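PDB 5H5M: alpha-catenin-like protein hmp-1 from Caenorhabditis elegans, which helps link cadherin-bound catenin to actin filaments at adherens junctions, and is required for cell migration and cell shape changes during embryonic body enclosure and elongation. Local coordinates for residues Gln153-Ala156 against Asn157-Ser161; Gln180-Ala183 against Ala184-Lys188; Glu19-Pro22 against Ala23-Arg26. All blocks are in the same frame, centred on the assembly; numbering follows the deposited sequence.

How the contacts relate
Contacts 1 and 2 sit on consecutive helices of the M domain, helix 142-166 and helix 173-202, with centres about 11 Å apart. They touch directly. V160 of contact 1 lays CG2 3.6 Å from A183 O of contact 2 and also reaches the backbone N of E187, while CD1 of I159 meets CD1 of L186 at 4.2 Å. Contact 3 comes earlier in the chain, in the loop between helix 6-17 and helix 27-49. Its centre is about 48 Å from that of contact 1 and about 45 Å from that of contact 2, and its nearest atoms stay about 32 and 28 Å away. Contacts 1 and 2 are local contacts within two helices that pack against each other; contact 3 is a turn in a connecting loop.

Contact 1 (Gln153-Ala156 against Asn157-Ser161); sequences QEHA and NEIVS
Q153 and N157, one helical turn apart, join their side-chain amides. From CB, the Q153 chain leaves with CG anti to the backbone N, toward the next turn, and then bends at CG (chi2 66°), which swings the amide over to N157. CD comes 4.1 Å from N157 OD1, and NE2 closes the bond to that oxygen at 3.0 Å with an N-H...O angle of 151°. OD1 lies almost in the plane of the Q153 amide, whereas NE2 is tilted out of the N157 carbonyl plane; the two amide planes stand 44° apart. N157 CG sits beside its own backbone N, which puts OD1 3.2 Å from Q153 O. These are two acceptors that do not bond each other; the N-H of NE2 gives OD1 a donor. With a leucine in place of Q153, N157 OD1 would probably lose its N-H partner and the N157 amide would be less firmly held against turning. The backbone that carries them is regular alpha-helix of the vinculin-family bundle: N157 N donates to Q153 O at 2.9 Å, and the E158, I159 and V160 amides repeat the step. On the flank, I159 places CG2 over one face of the H155 ring, 4.1 Å from CE1. I159 CG1 comes to 3.3 Å from A156 O. A156 and I159 pack on W220 of helix 207-233, whereas Q153 leans on A190 and P191 of helix 173-202.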
loop_
_atom_site.group_PDB
_atom_site.type_symbol
_atom_site.label_atom_id
_atom_site.label_comp_id
_atom_site.label_asym_id
_atom_site.label_seq_id
_atom_site.Cartn_x
_atom_site.Cartn_y
_atom_site.Cartn_z
ATOM N N GLN A 153 16.955 8.558 3.561
ATOM C CA GLN A 153 17.444 7.778 2.430
ATOM C C GLN A 153 16.750 6.420 2.364
ATOM O O GLN A 153 16.363 5.965 1.287
ATOM C CB GLN A 153 18.961 7.594 2.512
ATOM C CG GLN A 153 19.545 6.745 1.393
ATOM C CD GLN A 153 19.419 7.403 0.027
ATOM O OE1 GLN A 153 19.875 8.529 -0.178
ATOM N NE2 GLN A 153 18.795 6.703 -0.912
ATOM N N GLU A 154 16.586 5.785 3.522
ATOM C CA GLU A 154 15.887 4.504 3.603
ATOM C C GLU A 154 14.422 4.653 3.200
ATOM O O GLU A 154 13.859 3.783 2.537
ATOM C CB GLU A 154 15.997 3.918 5.014
ATOM C CG GLU A 154 17.415 3.527 5.399
ATOM C CD GLU A 154 17.513 2.959 6.803
ATOM O OE1 GLU A 154 16.480 2.917 7.506
ATOM O OE2 GLU A 154 18.625 2.555 7.202
ATOM N N HIS A 155 13.814 5.761 3.614
ATOM C CA HIS A 155 12.455 6.108 3.209
ATOM C C HIS A 155 12.378 6.276 1.691
ATOM O O HIS A 155 11.419 5.839 1.054
ATOM C CB HIS A 155 12.012 7.390 3.925
ATOM C CG HIS A 155 10.822 8.061 3.310
ATOM N ND1 HIS A 155 9.527 7.673 3.573
ATOM C CD2 HIS A 155 10.736 9.110 2.456
ATOM C CE1 HIS A 155 8.693 8.450 2.904
ATOM N NE2 HIS A 155 9.402 9.328 2.217
ATOM N N ALA A 156 13.401 6.907 1.123
ATOM C CA ALA A 156 13.493 7.093 -0.322
ATOM C C ALA A 156 13.601 5.753 -1.055
ATOM O O ALA A 156 12.942 5.547 -2.071
ATOM C CB ALA A 156 14.676 7.977 -0.666
ATOM N N ASN A 157 14.432 4.852 -0.535
ATOM C CA ASN A 157 14.574 3.518 -1.113
ATOM C C ASN A 157 13.250 2.763 -1.146
ATOM O O ASN A 157 12.955 2.055 -2.108
ATOM C CB ASN A 157 15.602 2.693 -0.336
ATOM C CG ASN A 157 16.984 3.306 -0.361
ATOM O OD1 ASN A 157 17.276 4.174 -1.181
ATOM N ND2 ASN A 157 17.851 2.845 0.537
ATOM N N GLU A 158 12.457 2.917 -0.091
ATOM C CA GLU A 158 11.181 2.219 0.000
ATOM C C GLU A 158 10.187 2.708 -1.054
ATOM O O GLU A 158 9.627 1.900 -1.797
ATOM C CB GLU A 158 10.580 2.372 1.397
ATOM C CG GLU A 158 9.352 1.502 1.633
ATOM C CD GLU A 158 8.790 1.641 3.038
ATOM O OE1 GLU A 158 9.349 2.426 3.835
ATOM O OE2 GLU A 158 7.784 0.963 3.344
ATOM N N ILE A 159 9.971 4.020 -1.135
ATOM C CA ILE A 159 8.970 4.534 -2.068
ATOM C C ILE A 159 9.386 4.266 -3.509
ATOM O O ILE A 159 8.538 4.072 -4.373
ATOM C CB ILE A 159 8.699 6.051 -1.886
ATOM C CG1 ILE A 159 9.964 6.879 -2.104
ATOM C CG2 ILE A 159 8.095 6.333 -0.517
ATOM C CD1 ILE A 159 9.689 8.365 -2.246
ATOM N N VAL A 160 10.692 4.235 -3.760
ATOM C CA VAL A 160 11.195 3.928 -5.092
ATOM C C VAL A 160 10.921 2.466 -5.431
ATOM O O VAL A 160 10.377 2.153 -6.488
ATOM C CB VAL A 160 12.708 4.222 -5.211
ATOM C CG1 VAL A 160 13.300 3.521 -6.427
ATOM C CG2 VAL A 160 12.950 5.729 -5.287
ATOM N N SER A 161 11.288 1.582 -4.512
ATOM C CA SER A 161 11.084 0.150 -4.679
ATOM C C SER A 161 9.608 -0.210 -4.830
ATOM O O SER A 161 9.239 -0.997 -5.700
ATOM C CB SER A 161 11.687 -0.606 -3.494
ATOM O OG SER A 161 11.376 -1.985 -3.560
#

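Contact 2 (Gln180-Ala183 against Ala184-Lys188)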
loop_
_atom_site.group_PDB
_atom_site.type_symbol
_atom_site.label_atom_id
_atom_site.label_comp_id
_atom_site.label_asym_id
_atom_site.label_seq_id
_atom_site.Cartn_x
_atom_site.Cartn_y
_atom_site.Cartn_z
ATOM N N GLN A 180 7.669 5.090 -13.525
ATOM C CA GLN A 180 9.035 4.588 -13.600
ATOM C C GLN A 180 10.051 5.718 -13.761
ATOM O O GLN A 180 11.110 5.695 -13.131
ATOM C CB GLN A 180 9.173 3.577 -14.737
ATOM C CG GLN A 180 8.516 2.244 -14.415
ATOM C CD GLN A 180 8.550 1.268 -15.568
ATOM O OE1 GLN A 180 8.561 1.662 -16.733
ATOM N NE2 GLN A 180 8.559 -0.021 -15.246
ATOM N N HIS A 181 9.731 6.705 -14.597
ATOM C CA HIS A 181 10.609 7.861 -14.772
ATOM C C HIS A 181 10.730 8.664 -13.478
ATOM O O HIS A 181 11.827 9.073 -13.086
ATOM C CB HIS A 181 10.112 8.767 -15.898
ATOM C CG HIS A 181 10.270 8.177 -17.268
ATOM N ND1 HIS A 181 9.350 7.308 -17.816
ATOM C CD2 HIS A 181 11.246 8.326 -18.192
ATOM C CE1 HIS A 181 9.751 6.955 -19.025
ATOM N NE2 HIS A 181 10.899 7.555 -19.278
ATOM N N THR A 182 9.597 8.873 -12.816
ATOM C CA THR A 182 9.558 9.619 -11.566
ATOM C C THR A 182 10.335 8.892 -10.473
ATOM O O THR A 182 11.053 9.517 -9.695
ATOM C CB THR A 182 8.109 9.856 -11.104
ATOM O OG1 THR A 182 7.361 10.459 -12.168
ATOM C CG2 THR A 182 8.073 10.760 -9.879
ATOM N N ALA A 183 10.208 7.569 -10.433
ATOM C CA ALA A 183 10.928 6.765 -9.449
ATOM C C ALA A 183 12.440 6.874 -9.645
ATOM O O ALA A 183 13.188 7.014 -8.675
ATOM C CB ALA A 183 10.490 5.312 -9.521
ATOM N N ALA A 184 12.882 6.824 -10.900
ATOM C CA ALA A 184 14.305 6.950 -11.215
ATOM C C ALA A 184 14.842 8.337 -10.860
ATOM O O ALA A 184 16.001 8.479 -10.463
ATOM C CB ALA A 184 14.553 6.649 -12.689
ATOM N N GLN A 185 14.003 9.359 -11.011
ATOM C CA GLN A 185 14.400 10.721 -10.667
ATOM C C GLN A 185 14.524 10.897 -9.153
ATOM O O GLN A 185 15.451 11.549 -8.673
ATOM C CB GLN A 185 13.410 11.737 -11.239
ATOM C CG GLN A 185 13.533 11.928 -12.740
ATOM C CD GLN A 185 12.527 12.921 -13.290
ATOM O OE1 GLN A 185 11.412 12.554 -13.655
ATOM N NE2 GLN A 185 12.921 14.188 -13.355
ATOM N N LEU A 186 13.594 10.307 -8.407
ATOM C CA LEU A 186 13.645 10.347 -6.949
ATOM C C LEU A 186 14.855 9.583 -6.425
ATOM O O LEU A 186 15.518 10.016 -5.483
ATOM C CB LEU A 186 12.359 9.778 -6.349
ATOM C CG LEU A 186 11.144 10.705 -6.417
ATOM C CD1 LEU A 186 9.858 9.954 -6.099
ATOM C CD2 LEU A 186 11.326 11.864 -5.460
ATOM N N GLU A 187 15.136 8.444 -7.047
ATOM C CA GLU A 187 16.294 7.632 -6.698
ATOM C C GLU A 187 17.591 8.417 -6.903
ATOM O O GLU A 187 18.555 8.276 -6.146
ATOM C CB GLU A 187 16.303 6.354 -7.535
ATOM C CG GLU A 187 17.496 5.447 -7.315
ATOM C CD GLU A 187 17.415 4.191 -8.160
ATOM O OE1 GLU A 187 17.345 4.312 -9.403
ATOM O OE2 GLU A 187 17.407 3.084 -7.582
ATOM N N LYS A 188 17.594 9.251 -7.936
ATOM C CA LYS A 188 18.724 10.111 -8.250
ATOM C C LYS A 188 18.831 11.280 -7.267
ATOM O O LYS A 188 19.912 11.610 -6.780
ATOM C CB LYS A 188 18.582 10.625 -9.682
ATOM C CG LYS A 188 19.615 11.634 -10.127
ATOM C CD LYS A 188 19.327 12.069 -11.558
ATOM C CE LYS A 188 19.110 10.859 -12.461
ATOM N NZ LYS A 188 18.576 11.239 -13.800
#
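Q185 lays its side chain along the carbonyl of H181, one turn back: CG comes to 3.3 Å from H181 O, and CD, the root of the flat amide, to 3.9 Å. The other flat group, the H181 imidazole, receives no atom of 184-188 within 4.5 Å of its faces or edges. It points back along the helix, where ND1 is hydrogen-bonded to S177 O. This is a piece of about two and a half turns of helix 173-202, an alpha-helix with a buried side (T182, A183, L186) and an exposed one, in a bundle with helix 142-166 and helix 207-233 packed alongside. Four consecutive backbone bonds carry it, among them A184 N to Q180 O at 3.1 Å and E187 N to A183 O at 2.9 Å. T182 keeps OG1 beside its backbone N (chi1 -53°), close enough to the preceding turn to bond V178 O; the hydroxyl of the buried T182 is thereby satisfied within the helix. From the same residue CG2 faces L186. L186 rests on W220 and K223 of helix 207-233, and T182 on L226. A184 and E187 turn toward helix 142-166 instead: A184 touches R164, and the E187 carboxylate forms a salt bridge with that same arginine, tying helix 173-202 to helix 142-166. L186 also leans on its own helix, with CG 3.5 Å from T182 O. The methyl-to-methyl contact between T182 CG2 and L186 CD1 is looser, at 4.3 Å.

Contact 3 (Glu19-Pro22 against Ala23-Arg26)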
loop_
_atom_site.group_PDB
_atom_site.type_symbol
_atom_site.label_atom_id
_atom_site.label_comp_id
_atom_site.label_asym_id
_atom_site.label_seq_id
_atom_site.Cartn_x
_atom_site.Cartn_y
_atom_site.Cartn_z
ATOM N N GLU A 19 -9.808 -20.192 -23.200
ATOM C CA GLU A 19 -11.077 -20.326 -23.903
ATOM C C GLU A 19 -10.834 -20.623 -25.377
ATOM O O GLU A 19 -10.762 -19.715 -26.204
ATOM C CB GLU A 19 -11.923 -19.064 -23.737
ATOM C CG GLU A 19 -12.465 -18.881 -22.331
ATOM C CD GLU A 19 -13.229 -17.584 -22.159
ATOM O OE1 GLU A 19 -12.914 -16.605 -22.870
ATOM O OE2 GLU A 19 -14.147 -17.545 -21.313
ATOM N N ILE A 20 -10.698 -21.906 -25.689
ATOM C CA ILE A 20 -10.461 -22.357 -27.052
ATOM C C ILE A 20 -11.674 -23.133 -27.543
ATOM O O ILE A 20 -12.363 -23.773 -26.751
ATOM C CB ILE A 20 -9.209 -23.257 -27.139
ATOM C CG1 ILE A 20 -8.085 -22.703 -26.261
ATOM C CG2 ILE A 20 -8.749 -23.418 -28.582
ATOM C CD1 ILE A 20 -6.915 -23.652 -26.096
ATOM N N ASP A 21 -11.947 -23.063 -28.841
ATOM C CA ASP A 21 -12.948 -23.935 -29.440
ATOM C C ASP A 21 -12.496 -25.377 -29.246
ATOM O O ASP A 21 -11.414 -25.750 -29.696
ATOM C CB ASP A 21 -13.138 -23.615 -30.925
ATOM C CG ASP A 21 -14.045 -24.610 -31.629
ATOM O OD1 ASP A 21 -15.035 -25.061 -31.019
ATOM O OD2 ASP A 21 -13.766 -24.941 -32.799
ATOM N N PRO A 22 -13.312 -26.184 -28.543
ATOM C CA PRO A 22 -12.999 -27.586 -28.237
ATOM C C PRO A 22 -12.549 -28.390 -29.456
ATOM O O PRO A 22 -11.737 -29.303 -29.314
ATOM C CB PRO A 22 -14.323 -28.117 -27.691
ATOM C CG PRO A 22 -14.939 -26.928 -27.041
ATOM C CD PRO A 22 -14.579 -25.761 -27.920
ATOM N N ALA A 23 -13.059 -28.046 -30.634
ATOM C CA ALA A 23 -12.662 -28.718 -31.866
ATOM C C ALA A 23 -11.263 -28.298 -32.312
ATOM O O ALA A 23 -10.611 -29.006 -33.078
ATOM C CB ALA A 23 -13.671 -28.440 -32.970
ATOM N N HIS A 24 -10.804 -27.147 -31.827
ATOM C CA HIS A 24 -9.498 -26.615 -32.211
ATOM C C HIS A 24 -8.366 -27.070 -31.293
ATOM O O HIS A 24 -7.197 -27.000 -31.670
ATOM C CB HIS A 24 -9.528 -25.083 -32.239
ATOM C CG HIS A 24 -10.276 -24.511 -33.400
ATOM N ND1 HIS A 24 -10.323 -23.158 -33.660
ATOM C CD2 HIS A 24 -11.008 -25.104 -34.372
ATOM C CE1 HIS A 24 -11.049 -22.943 -34.742
ATOM N NE2 HIS A 24 -11.479 -24.109 -35.193
ATOM N N TYR A 25 -8.713 -27.518 -30.089
ATOM C CA TYR A 25 -7.708 -27.896 -29.097
ATOM C C TYR A 25 -6.779 -28.997 -29.605
ATOM O O TYR A 25 -7.230 -30.021 -30.121
ATOM C CB TYR A 25 -8.376 -28.346 -27.796
ATOM C CG TYR A 25 -7.389 -28.726 -26.710
ATOM C CD1 TYR A 25 -6.912 -27.775 -25.813
ATOM C CD2 TYR A 25 -6.928 -30.032 -26.588
ATOM C CE1 TYR A 25 -6.008 -28.118 -24.824
ATOM C CE2 TYR A 25 -6.024 -30.379 -25.608
ATOM C CZ TYR A 25 -5.570 -29.421 -24.726
ATOM O OH TYR A 25 -4.671 -29.772 -23.745
ATOM N N ARG A 26 -5.478 -28.771 -29.453
ATOM C CA ARG A 26 -4.466 -29.752 -29.825
ATOM C C ARG A 26 -3.507 -29.973 -28.659
ATOM O O ARG A 26 -2.807 -29.049 -28.244
ATOM C CB ARG A 26 -3.696 -29.291 -31.064
ATOM C CG ARG A 26 -4.573 -28.863 -32.226
ATOM C CD ARG A 26 -3.795 -28.001 -33.204
ATOM N NE ARG A 26 -2.743 -28.751 -33.879
ATOM C CZ ARG A 26 -1.769 -28.194 -34.591
ATOM N NH1 ARG A 26 -1.707 -26.875 -34.711
ATOM N NH2 ARG A 26 -0.854 -28.955 -35.178
#
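D21 and A23 flank P22 at the bend of the loop, and D21 makes most of the contacts. Its CG is anti to the backbone N (chi1 173°), which sends the carboxylate forward over the residues that follow: OD2 lies 3.5 Å from A23 CB and 3.2 Å from H24 CD2. That oxygen stands above one face of the H24 imidazole, offset toward the rim, with the carboxylate plane steep to the ring at 71°. D21 CB adds a CH-pi contact over the same ring, 4.1 Å from its centroid. D21 to H24 form a type I beta turn, with P22 and A23 at its two corners. H24 N closes it on D21 O at 2.6 Å, approaching from above the carbonyl plane, and Y25 N adds a weak bond to that oxygen. P22, whose ring fixes phi at a value suited to the first corner, packs on S83 and on I93 of helix 92-122; A23 touches R87. Next to the turn, I20 CG2 meets H24 CB at 4.1 Å, while I20 CD1 meets the edge of the Y25 ring. Y25 also stacks on Y80 and bonds E81 through OH, just before the loop enters helix 27-49.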